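Local atomic coordinates of plasmodesmata-located protein 8 (PDB entry 6GRF), a protein that probably modulates cell-to-cell trafficking through plasmodesmata, as a membrane protein with a tandem DUF26 ectodomain. Residues A[78-90]-A[99-111]. Sequence-based numbering, arbitrary orientation. Where two conformers were deposited one is given.
Sequences SKCIQTSVDQITL and SLQLEGCFLRYET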
ATOM      1  N   SER A  78      14.077  -6.410  -1.649  1.00 46.09           N
ATOM      2  CA  SER A  78      15.163  -5.423  -1.846  1.00 45.34           C
ATOM      3  C   SER A  78      15.146  -4.844  -3.264  1.00 44.58           C
ATOM      4  O   SER A  78      15.263  -3.638  -3.446  1.00 42.51           O
ATOM      5  CB  SER A  78      16.505  -6.023  -1.550  1.00 49.07           C
ATOM      6  OG  SER A  78      16.603  -6.372  -0.176  1.00 50.62           O
ATOM      7  N   LYS A  79      15.020  -5.717  -4.266  1.00 46.20           N
ATOM      8  CA  LYS A  79      14.979  -5.303  -5.664  0.50 47.01           C
ATOM      9  C   LYS A  79      13.845  -4.286  -5.852  1.00 44.11           C
ATOM     10  O   LYS A  79      14.044  -3.229  -6.430  1.00 43.50           O
ATOM     11  CB  LYS A  79      14.775  -6.516  -6.580  0.50 49.97           C
ATOM     12  CG  LYS A  79      15.709  -6.588  -7.781  0.50 53.24           C
ATOM     13  CD  LYS A  79      16.914  -7.476  -7.552  0.50 56.45           C
ATOM     14  CE  LYS A  79      17.848  -7.506  -8.740  0.50 60.07           C
ATOM     15  NZ  LYS A  79      18.711  -8.707  -8.710  0.50 64.37           N
ATOM     16  N   CYS A  80      12.652  -4.649  -5.362  1.00 42.85           N
ATOM     17  CA  CYS A  80      11.434  -3.848  -5.485  1.00 41.41           C
ATOM     18  C   CYS A  80      11.622  -2.489  -4.797  1.00 38.48           C
ATOM     19  O   CYS A  80      11.176  -1.469  -5.301  1.00 37.37           O
ATOM     20  CB  CYS A  80      10.239  -4.567  -4.862  1.00 42.08           C
ATOM     21  SG  CYS A  80       8.634  -3.799  -5.219  1.00 42.69           S
ATOM     22  N   ILE A  81      12.240  -2.506  -3.615  1.00 37.34           N
ATOM     23  CA  ILE A  81      12.424  -1.308  -2.815  1.00 35.65           C
ATOM     24  C   ILE A  81      13.462  -0.396  -3.493  1.00 36.52           C
ATOM     25  O   ILE A  81      13.236   0.794  -3.595  1.00 36.52           O
ATOM     26  CB  ILE A  81      12.780  -1.671  -1.358  1.00 35.09           C
ATOM     27  CG1 ILE A  81      11.576  -2.280  -0.635  1.00 34.17           C
ATOM     28  CG2 ILE A  81      13.323  -0.472  -0.585  1.00 34.32           C
ATOM     29  CD1 ILE A  81      10.453  -1.301  -0.357  1.00 32.69           C
ATOM     30  N   GLN A  82      14.554  -0.954  -4.018  1.00 38.79           N
ATOM     31  CA  GLN A  82      15.535  -0.149  -4.747  1.00 40.33           C
ATOM     32  C   GLN A  82      14.833   0.535  -5.929  1.00 39.96           C
ATOM     33  O   GLN A  82      15.030   1.726  -6.156  1.00 40.67           O
ATOM     34  CB  GLN A  82      16.735  -0.994  -5.187  1.00 43.67           C
ATOM     35  CG  GLN A  82      17.825  -0.213  -5.920  1.00 46.67           C
ATOM     36  CD  GLN A  82      18.354   0.959  -5.124  1.00 46.35           C
ATOM     37  OE1 GLN A  82      17.930   2.098  -5.313  1.00 46.13           O
ATOM     38  NE2 GLN A  82      19.279   0.690  -4.216  1.00 47.08           N
ATOM     39  N   THR A  83      14.003  -0.215  -6.657  1.00 39.19           N
ATOM     40  CA  THR A  83      13.279   0.316  -7.818  1.00 39.65           C
ATOM     41  C   THR A  83      12.340   1.446  -7.369  1.00 37.47           C
ATOM     42  O   THR A  83      12.162   2.464  -8.056  1.00 38.31           O
ATOM     43  CB  THR A  83      12.514  -0.803  -8.541  1.00 40.43           C
ATOM     44  OG1 THR A  83      13.439  -1.847  -8.844  1.00 42.31           O
ATOM     45  CG2 THR A  83      11.843  -0.329  -9.811  1.00 41.62           C
ATOM     46  N   SER A  84      11.741   1.226  -6.205  1.00 35.08           N
ATOM     47  CA  SER A  84      10.767   2.090  -5.597  1.00 34.21           C
ATOM     48  C   SER A  84      11.400   3.438  -5.191  1.00 34.11           C
ATOM     49  O   SER A  84      10.842   4.512  -5.431  1.00 33.75           O
ATOM     50  CB  SER A  84      10.159   1.342  -4.435  1.00 32.80           C
ATOM     51  OG  SER A  84       9.536   2.206  -3.526  1.00 32.05           O
ATOM     52  N   VAL A  85      12.591   3.378  -4.599  1.00 34.81           N
ATOM     53  CA  VAL A  85      13.305   4.584  -4.164  1.00 35.59           C
ATOM     54  C   VAL A  85      13.662   5.445  -5.393  1.00 38.27           C
ATOM     55  O   VAL A  85      13.511   6.673  -5.364  1.00 38.42           O
ATOM     56  CB  VAL A  85      14.523   4.204  -3.300  1.00 35.71           C
ATOM     57  CG1 VAL A  85      15.531   5.332  -3.174  1.00 37.51           C
ATOM     58  CG2 VAL A  85      14.073   3.738  -1.926  1.00 33.60           C
ATOM     59  N   ASP A  86      14.080   4.802  -6.489  1.00 40.62           N
ATOM     60  CA  ASP A  86      14.383   5.501  -7.717  1.00 43.53           C
ATOM     61  C   ASP A  86      13.099   6.103  -8.298  1.00 42.82           C
ATOM     62  O   ASP A  86      13.064   7.259  -8.656  1.00 43.54           O
ATOM     63  CB  ASP A  86      15.079   4.577  -8.713  1.00 47.20           C
ATOM     64  CG  ASP A  86      16.467   4.166  -8.253  1.00 50.15           C
ATOM     65  OD1 ASP A  86      17.245   5.073  -7.869  1.00 52.17           O
ATOM     66  OD2 ASP A  86      16.760   2.944  -8.274  1.00 51.71           O
ATOM     67  N   GLN A  87      12.034   5.310  -8.375  1.00 41.47           N
ATOM     68  CA  GLN A  87      10.804   5.771  -9.021  1.00 41.78           C
ATOM     69  C   GLN A  87      10.184   6.947  -8.248  1.00 39.21           C
ATOM     70  O   GLN A  87       9.704   7.888  -8.866  1.00 39.59           O
ATOM     71  CB  GLN A  87       9.809   4.615  -9.166  1.00 42.02           C
ATOM     72  CG  GLN A  87       8.443   5.028  -9.708  1.00 43.62           C
ATOM     73  CD  GLN A  87       8.394   5.303 -11.192  1.00 47.11           C
ATOM     74  OE1 GLN A  87       9.363   5.118 -11.928  1.00 49.87           O
ATOM     75  NE2 GLN A  87       7.236   5.744 -11.656  1.00 48.63           N
ATOM     76  N   ILE A  88      10.156   6.871  -6.912  1.00 36.59           N
ATOM     77  CA  ILE A  88       9.410   7.853  -6.122  1.00 35.95           C
ATOM     78  C   ILE A  88      10.073   9.229  -6.287  1.00 38.15           C
ATOM     79  O   ILE A  88       9.382  10.254  -6.337  1.00 39.05           O
ATOM     80  CB  ILE A  88       9.257   7.443  -4.643  1.00 33.37           C
ATOM     81  CG1 ILE A  88       8.066   8.155  -3.997  1.00 33.08           C
ATOM     82  CG2 ILE A  88      10.532   7.683  -3.843  1.00 33.11           C
ATOM     83  CD1 ILE A  88       7.755   7.703  -2.587  1.00 31.22           C
ATOM     84  N   THR A  89      11.407   9.232  -6.402  1.00 39.71           N
ATOM     85  CA  THR A  89      12.195  10.447  -6.689  1.00 42.85           C
ATOM     86  C   THR A  89      11.829  10.980  -8.080  1.00 45.67           C
ATOM     87  O   THR A  89      11.701  12.180  -8.257  1.00 47.33           O
ATOM     88  CB  THR A  89      13.699  10.164  -6.557  1.00 43.70           C
ATOM     89  OG1 THR A  89      13.961   9.805  -5.200  1.00 41.12           O
ATOM     90  CG2 THR A  89      14.570  11.334  -6.958  1.00 47.15           C
ATOM     91  N   LEU A  90      11.659  10.064  -9.042  1.00 46.75           N
ATOM     92  CA  LEU A  90      11.372  10.379 -10.446  1.00 50.55           C
ATOM     93  C   LEU A  90      10.000  11.057 -10.592  1.00 51.41           C
ATOM     94  O   LEU A  90       9.903  12.094 -11.240  1.00 54.22           O
ATOM     95  CB  LEU A  90      11.439   9.089 -11.278  1.00 51.23           C
ATOM     96  CG  LEU A  90      11.596   9.270 -12.790  1.00 54.92           C
ATOM     97  CD1 LEU A  90      12.345   8.092 -13.412  1.00 55.99           C
ATOM     98  CD2 LEU A  90      10.248   9.460 -13.474  1.00 55.79           C
ATOM     99  N   SER A  99       3.955   8.948  -1.825  1.00 33.97           N
ATOM    100  CA  SER A  99       3.732   7.525  -1.675  1.00 32.93           C
ATOM    101  C   SER A  99       3.743   6.868  -3.061  1.00 32.71           C
ATOM    102  O   SER A  99       3.455   7.512  -4.075  1.00 33.04           O
ATOM    103  CB  SER A  99       2.465   7.256  -0.921  1.00 32.81           C
ATOM    104  OG  SER A  99       1.353   7.729  -1.654  1.00 35.03           O
ATOM    105  N   LEU A 100       4.117   5.589  -3.075  1.00 31.99           N
ATOM    106  CA  LEU A 100       4.276   4.830  -4.290  1.00 32.40           C
ATOM    107  C   LEU A 100       3.956   3.364  -4.015  1.00 30.95           C
ATOM    108  O   LEU A 100       4.562   2.750  -3.143  1.00 29.75           O
ATOM    109  CB  LEU A 100       5.715   4.957  -4.785  1.00 33.41           C
ATOM    110  CG  LEU A 100       6.045   4.048  -5.963  1.00 34.96           C
ATOM    111  CD1 LEU A 100       5.305   4.505  -7.211  1.00 36.28           C
ATOM    112  CD2 LEU A 100       7.543   4.003  -6.206  1.00 36.36           C
ATOM    113  N   GLN A 101       3.047   2.814  -4.822  1.00 30.89           N
ATOM    114  CA  GLN A 101       2.656   1.434  -4.743  1.00 30.01           C
ATOM    115  C   GLN A 101       3.028   0.760  -6.068  1.00 31.11           C
ATOM    116  O   GLN A 101       2.509   1.118  -7.134  1.00 30.87           O
ATOM    117  CB  GLN A 101       1.165   1.358  -4.419  1.00 29.74           C
ATOM    118  CG  GLN A 101       0.621  -0.062  -4.331  1.00 29.35           C
ATOM    119  CD  GLN A 101       0.950  -0.759  -3.037  1.00 28.95           C
ATOM    120  OE1 GLN A 101       1.620  -1.787  -3.033  1.00 30.42           O
ATOM    121  NE2 GLN A 101       0.452  -0.233  -1.932  1.00 28.01           N
ATOM    122  N   LEU A 102       3.999  -0.154  -5.986  1.00 31.90           N
ATOM    123  CA  LEU A 102       4.311  -1.103  -7.040  1.00 33.90           C
ATOM    124  C   LEU A 102       3.616  -2.419  -6.685  1.00 34.57           C
ATOM    125  O   LEU A 102       3.162  -2.585  -5.551  1.00 32.79           O
ATOM    126  CB  LEU A 102       5.829  -1.284  -7.133  1.00 34.81           C
ATOM    127  CG  LEU A 102       6.659  -0.009  -7.326  1.00 35.20           C
ATOM    128  CD1 LEU A 102       8.114  -0.350  -7.595  1.00 36.49           C
ATOM    129  CD2 LEU A 102       6.121   0.851  -8.460  1.00 36.15           C
ATOM    130  N   GLU A 103       3.551  -3.351  -7.636  1.00 37.26           N
ATOM    131  CA  GLU A 103       2.914  -4.637  -7.370  1.00 39.46           C
ATOM    132  C   GLU A 103       3.514  -5.279  -6.107  1.00 37.90           C
ATOM    133  O   GLU A 103       2.792  -5.824  -5.283  1.00 38.68           O
ATOM    134  CB  GLU A 103       3.040  -5.564  -8.580  1.00 44.01           C
ATOM    135  CG  GLU A 103       2.422  -6.938  -8.369  1.00 46.72           C
ATOM    136  CD  GLU A 103       0.996  -6.930  -7.834  1.00 49.38           C
ATOM    137  OE1 GLU A 103       0.158  -6.152  -8.366  1.00 52.75           O
ATOM    138  OE2 GLU A 103       0.727  -7.689  -6.870  1.00 52.71           O
ATOM    139  N   GLY A 104       4.833  -5.188  -5.952  1.00 37.16           N
ATOM    140  CA  GLY A 104       5.554  -5.892  -4.910  1.00 36.53           C
ATOM    141  C   GLY A 104       5.756  -5.098  -3.624  1.00 34.87           C
ATOM    142  O   GLY A 104       6.101  -5.676  -2.611  1.00 34.26           O
ATOM    143  N   CYS A 105       5.609  -3.771  -3.654  1.00 34.42           N
ATOM    144  CA  CYS A 105       6.023  -2.985  -2.483  1.00 32.99           C
ATOM    145  C   CYS A 105       5.393  -1.596  -2.477  1.00 31.40           C
ATOM    146  O   CYS A 105       4.956  -1.068  -3.494  1.00 31.20           O
ATOM    147  CB  CYS A 105       7.542  -2.887  -2.380  1.00 34.94           C
ATOM    148  SG  CYS A 105       8.348  -2.219  -3.861  1.00 38.65           S
ATOM    149  N   PHE A 106       5.347  -1.038  -1.266  1.00 29.57           N
ATOM    150  CA  PHE A 106       4.791   0.245  -0.982  1.00 28.33           C
ATOM    151  C   PHE A 106       5.840   1.056  -0.219  1.00 27.86           C
ATOM    152  O   PHE A 106       6.485   0.520   0.677  1.00 27.63           O
ATOM    153  CB  PHE A 106       3.501   0.069  -0.188  1.00 27.12           C
ATOM    154  CG  PHE A 106       2.883   1.347   0.316  1.00 27.27           C
ATOM    155  CD1 PHE A 106       2.259   2.223  -0.556  1.00 27.61           C
ATOM    156  CD2 PHE A 106       2.889   1.650   1.669  1.00 27.18           C
ATOM    157  CE1 PHE A 106       1.664   3.385  -0.089  1.00 27.93           C
ATOM    158  CE2 PHE A 106       2.285   2.805   2.134  1.00 27.02           C
ATOM    159  CZ  PHE A 106       1.682   3.673   1.256  1.00 27.51           C
ATOM    160  N   LEU A 107       6.011   2.320  -0.618  1.00 27.60           N
ATOM    161  CA  LEU A 107       6.947   3.244   0.021  1.00 27.86           C
ATOM    162  C   LEU A 107       6.227   4.561   0.300  1.00 27.53           C
ATOM    163  O   LEU A 107       5.537   5.070  -0.562  1.00 27.59           O
ATOM    164  CB  LEU A 107       8.117   3.455  -0.935  1.00 29.08           C
ATOM    165  CG  LEU A 107       9.201   4.406  -0.448  1.00 29.72           C
ATOM    166  CD1 LEU A 107       9.879   3.858   0.801  1.00 29.78           C
ATOM    167  CD2 LEU A 107      10.213   4.640  -1.545  1.00 30.78           C
ATOM    168  N   ARG A 108       6.428   5.119   1.499  1.00 27.48           N
ATOM    169  CA  ARG A 108       5.751   6.352   1.897  1.00 27.84           C
ATOM    170  C   ARG A 108       6.655   7.179   2.817  1.00 28.09           C
ATOM    171  O   ARG A 108       7.306   6.648   3.705  1.00 26.96           O
ATOM    172  CB  ARG A 108       4.451   6.033   2.637  1.00 27.39           C
ATOM    173  CG  ARG A 108       3.603   7.248   2.976  1.00 28.26           C
ATOM    174  CD  ARG A 108       2.319   6.876   3.698  1.00 27.80           C
ATOM    175  NE  ARG A 108       1.530   8.050   4.043  1.00 28.71           N
ATOM    176  CZ  ARG A 108       0.497   8.053   4.886  1.00 29.25           C
ATOM    177  NH1 ARG A 108      -0.016   6.917   5.333  1.00 28.85           N
ATOM    178  NH2 ARG A 108      -0.012   9.205   5.297  1.00 30.41           N
ATOM    179  N   TYR A 109       6.622   8.495   2.624  1.00 29.24           N
ATOM    180  CA  TYR A 109       7.212   9.410   3.574  1.00 30.52           C
ATOM    181  C   TYR A 109       6.416  10.717   3.593  1.00 31.67           C
ATOM    182  O   TYR A 109       5.791  11.087   2.612  1.00 31.18           O
ATOM    183  CB  TYR A 109       8.688   9.631   3.240  1.00 31.19           C
ATOM    184  CG  TYR A 109       8.917  10.475   2.013  1.00 32.52           C
ATOM    185  CD1 TYR A 109       8.861  11.859   2.094  1.00 33.80           C
ATOM    186  CD2 TYR A 109       9.211   9.903   0.784  1.00 32.86           C
ATOM    187  CE1 TYR A 109       9.063  12.657   0.984  1.00 35.05           C
ATOM    188  CE2 TYR A 109       9.422  10.690  -0.340  1.00 34.54           C
ATOM    189  CZ  TYR A 109       9.336  12.070  -0.237  1.00 35.61           C
ATOM    190  OH  TYR A 109       9.534  12.890  -1.307  1.00 37.51           O
ATOM    191  N   GLU A 110       6.457  11.399   4.741  1.00 33.10           N
ATOM    192  CA  GLU A 110       5.841  12.709   4.913  1.00 35.29           C
ATOM    193  C   GLU A 110       6.612  13.497   5.980  1.00 35.14           C
ATOM    194  O   GLU A 110       7.468  12.946   6.679  1.00 32.84           O
ATOM    195  CB  GLU A 110       4.386  12.604   5.376  1.00 37.04           C
ATOM    196  CG  GLU A 110       3.674  11.330   4.979  1.00 39.11           C
ATOM    197  CD  GLU A 110       2.338  11.557   4.301  1.00 41.85           C
ATOM    198  OE1 GLU A 110       2.128  10.989   3.196  1.00 42.97           O
ATOM    199  OE2 GLU A 110       1.514  12.294   4.886  1.00 45.81           O
ATOM    200  N   THR A 111       6.223  14.766   6.138  1.00 36.58           N
ATOM    201  CA  THR A 111       6.744  15.684   7.145  0.50 38.08           C
ATOM    202  C   THR A 111       5.927  15.595   8.440  1.00 38.68           C
ATOM    203  O   THR A 111       6.304  16.161   9.444  1.00 39.99           O
ATOM    204  CB  THR A 111       6.696  17.138   6.656  0.50 39.26           C
ATOM    205  OG1 THR A 111       5.334  17.459   6.365  0.50 39.42           O
ATOM    206  CG2 THR A 111       7.557  17.385   5.438  0.50 39.44           C
TER
HETATM  207  O   HOH W   1       9.809  11.501  -3.481  1.00 43.45           O
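C80 and C105 are joined by a disulfide that ties helix 78-90 to the start of strand 105-110. Its C-S-S-C torsion is -89°. With chi1 at -170°, C80 SG is turned away from the backbone N and meets C105 SG at 2.1 Å. I81 CD1 packs beside the bridge, 3.9 Å from C105 CB. L102 CD1 lies 4.0 Å from C80 O and also touches S84.

One turn on, the S84 hydroxyl faces the side chain of L107. S84 OG is 3.2 Å from both CB and CD2 of L107, and this buried oxygen has no polar partner in the model. L100 CD2 presses against the helix backbone at S84 O and against the bent chain of Q87, which crosses it at about a right angle.

I88 lies over the neighbouring strands, against L100 and L107. Its extended CG1 branch runs past L100 in the opposite direction, with I88 CG1 4.0 Å from L100 CB. Its other branch meets L107, with I88 CG2 3.8 Å from L107 CD2. I88 CD1 reaches Y109 CE2 obliquely. Y109 OH is hydrogen-bonded to R28 NE and S95 O, and a water at the ring edge links it to I88 O, weakly on the I88 side.

Helix segment 78-90 runs at 40° to strand 105-110. Helix 74-91 packs on one face of the five-stranded antiparallel sheet of the first DUF26 (Gnk2-like) domain, over its hairpin 98-102/105-110, and the disulfide fixes it there.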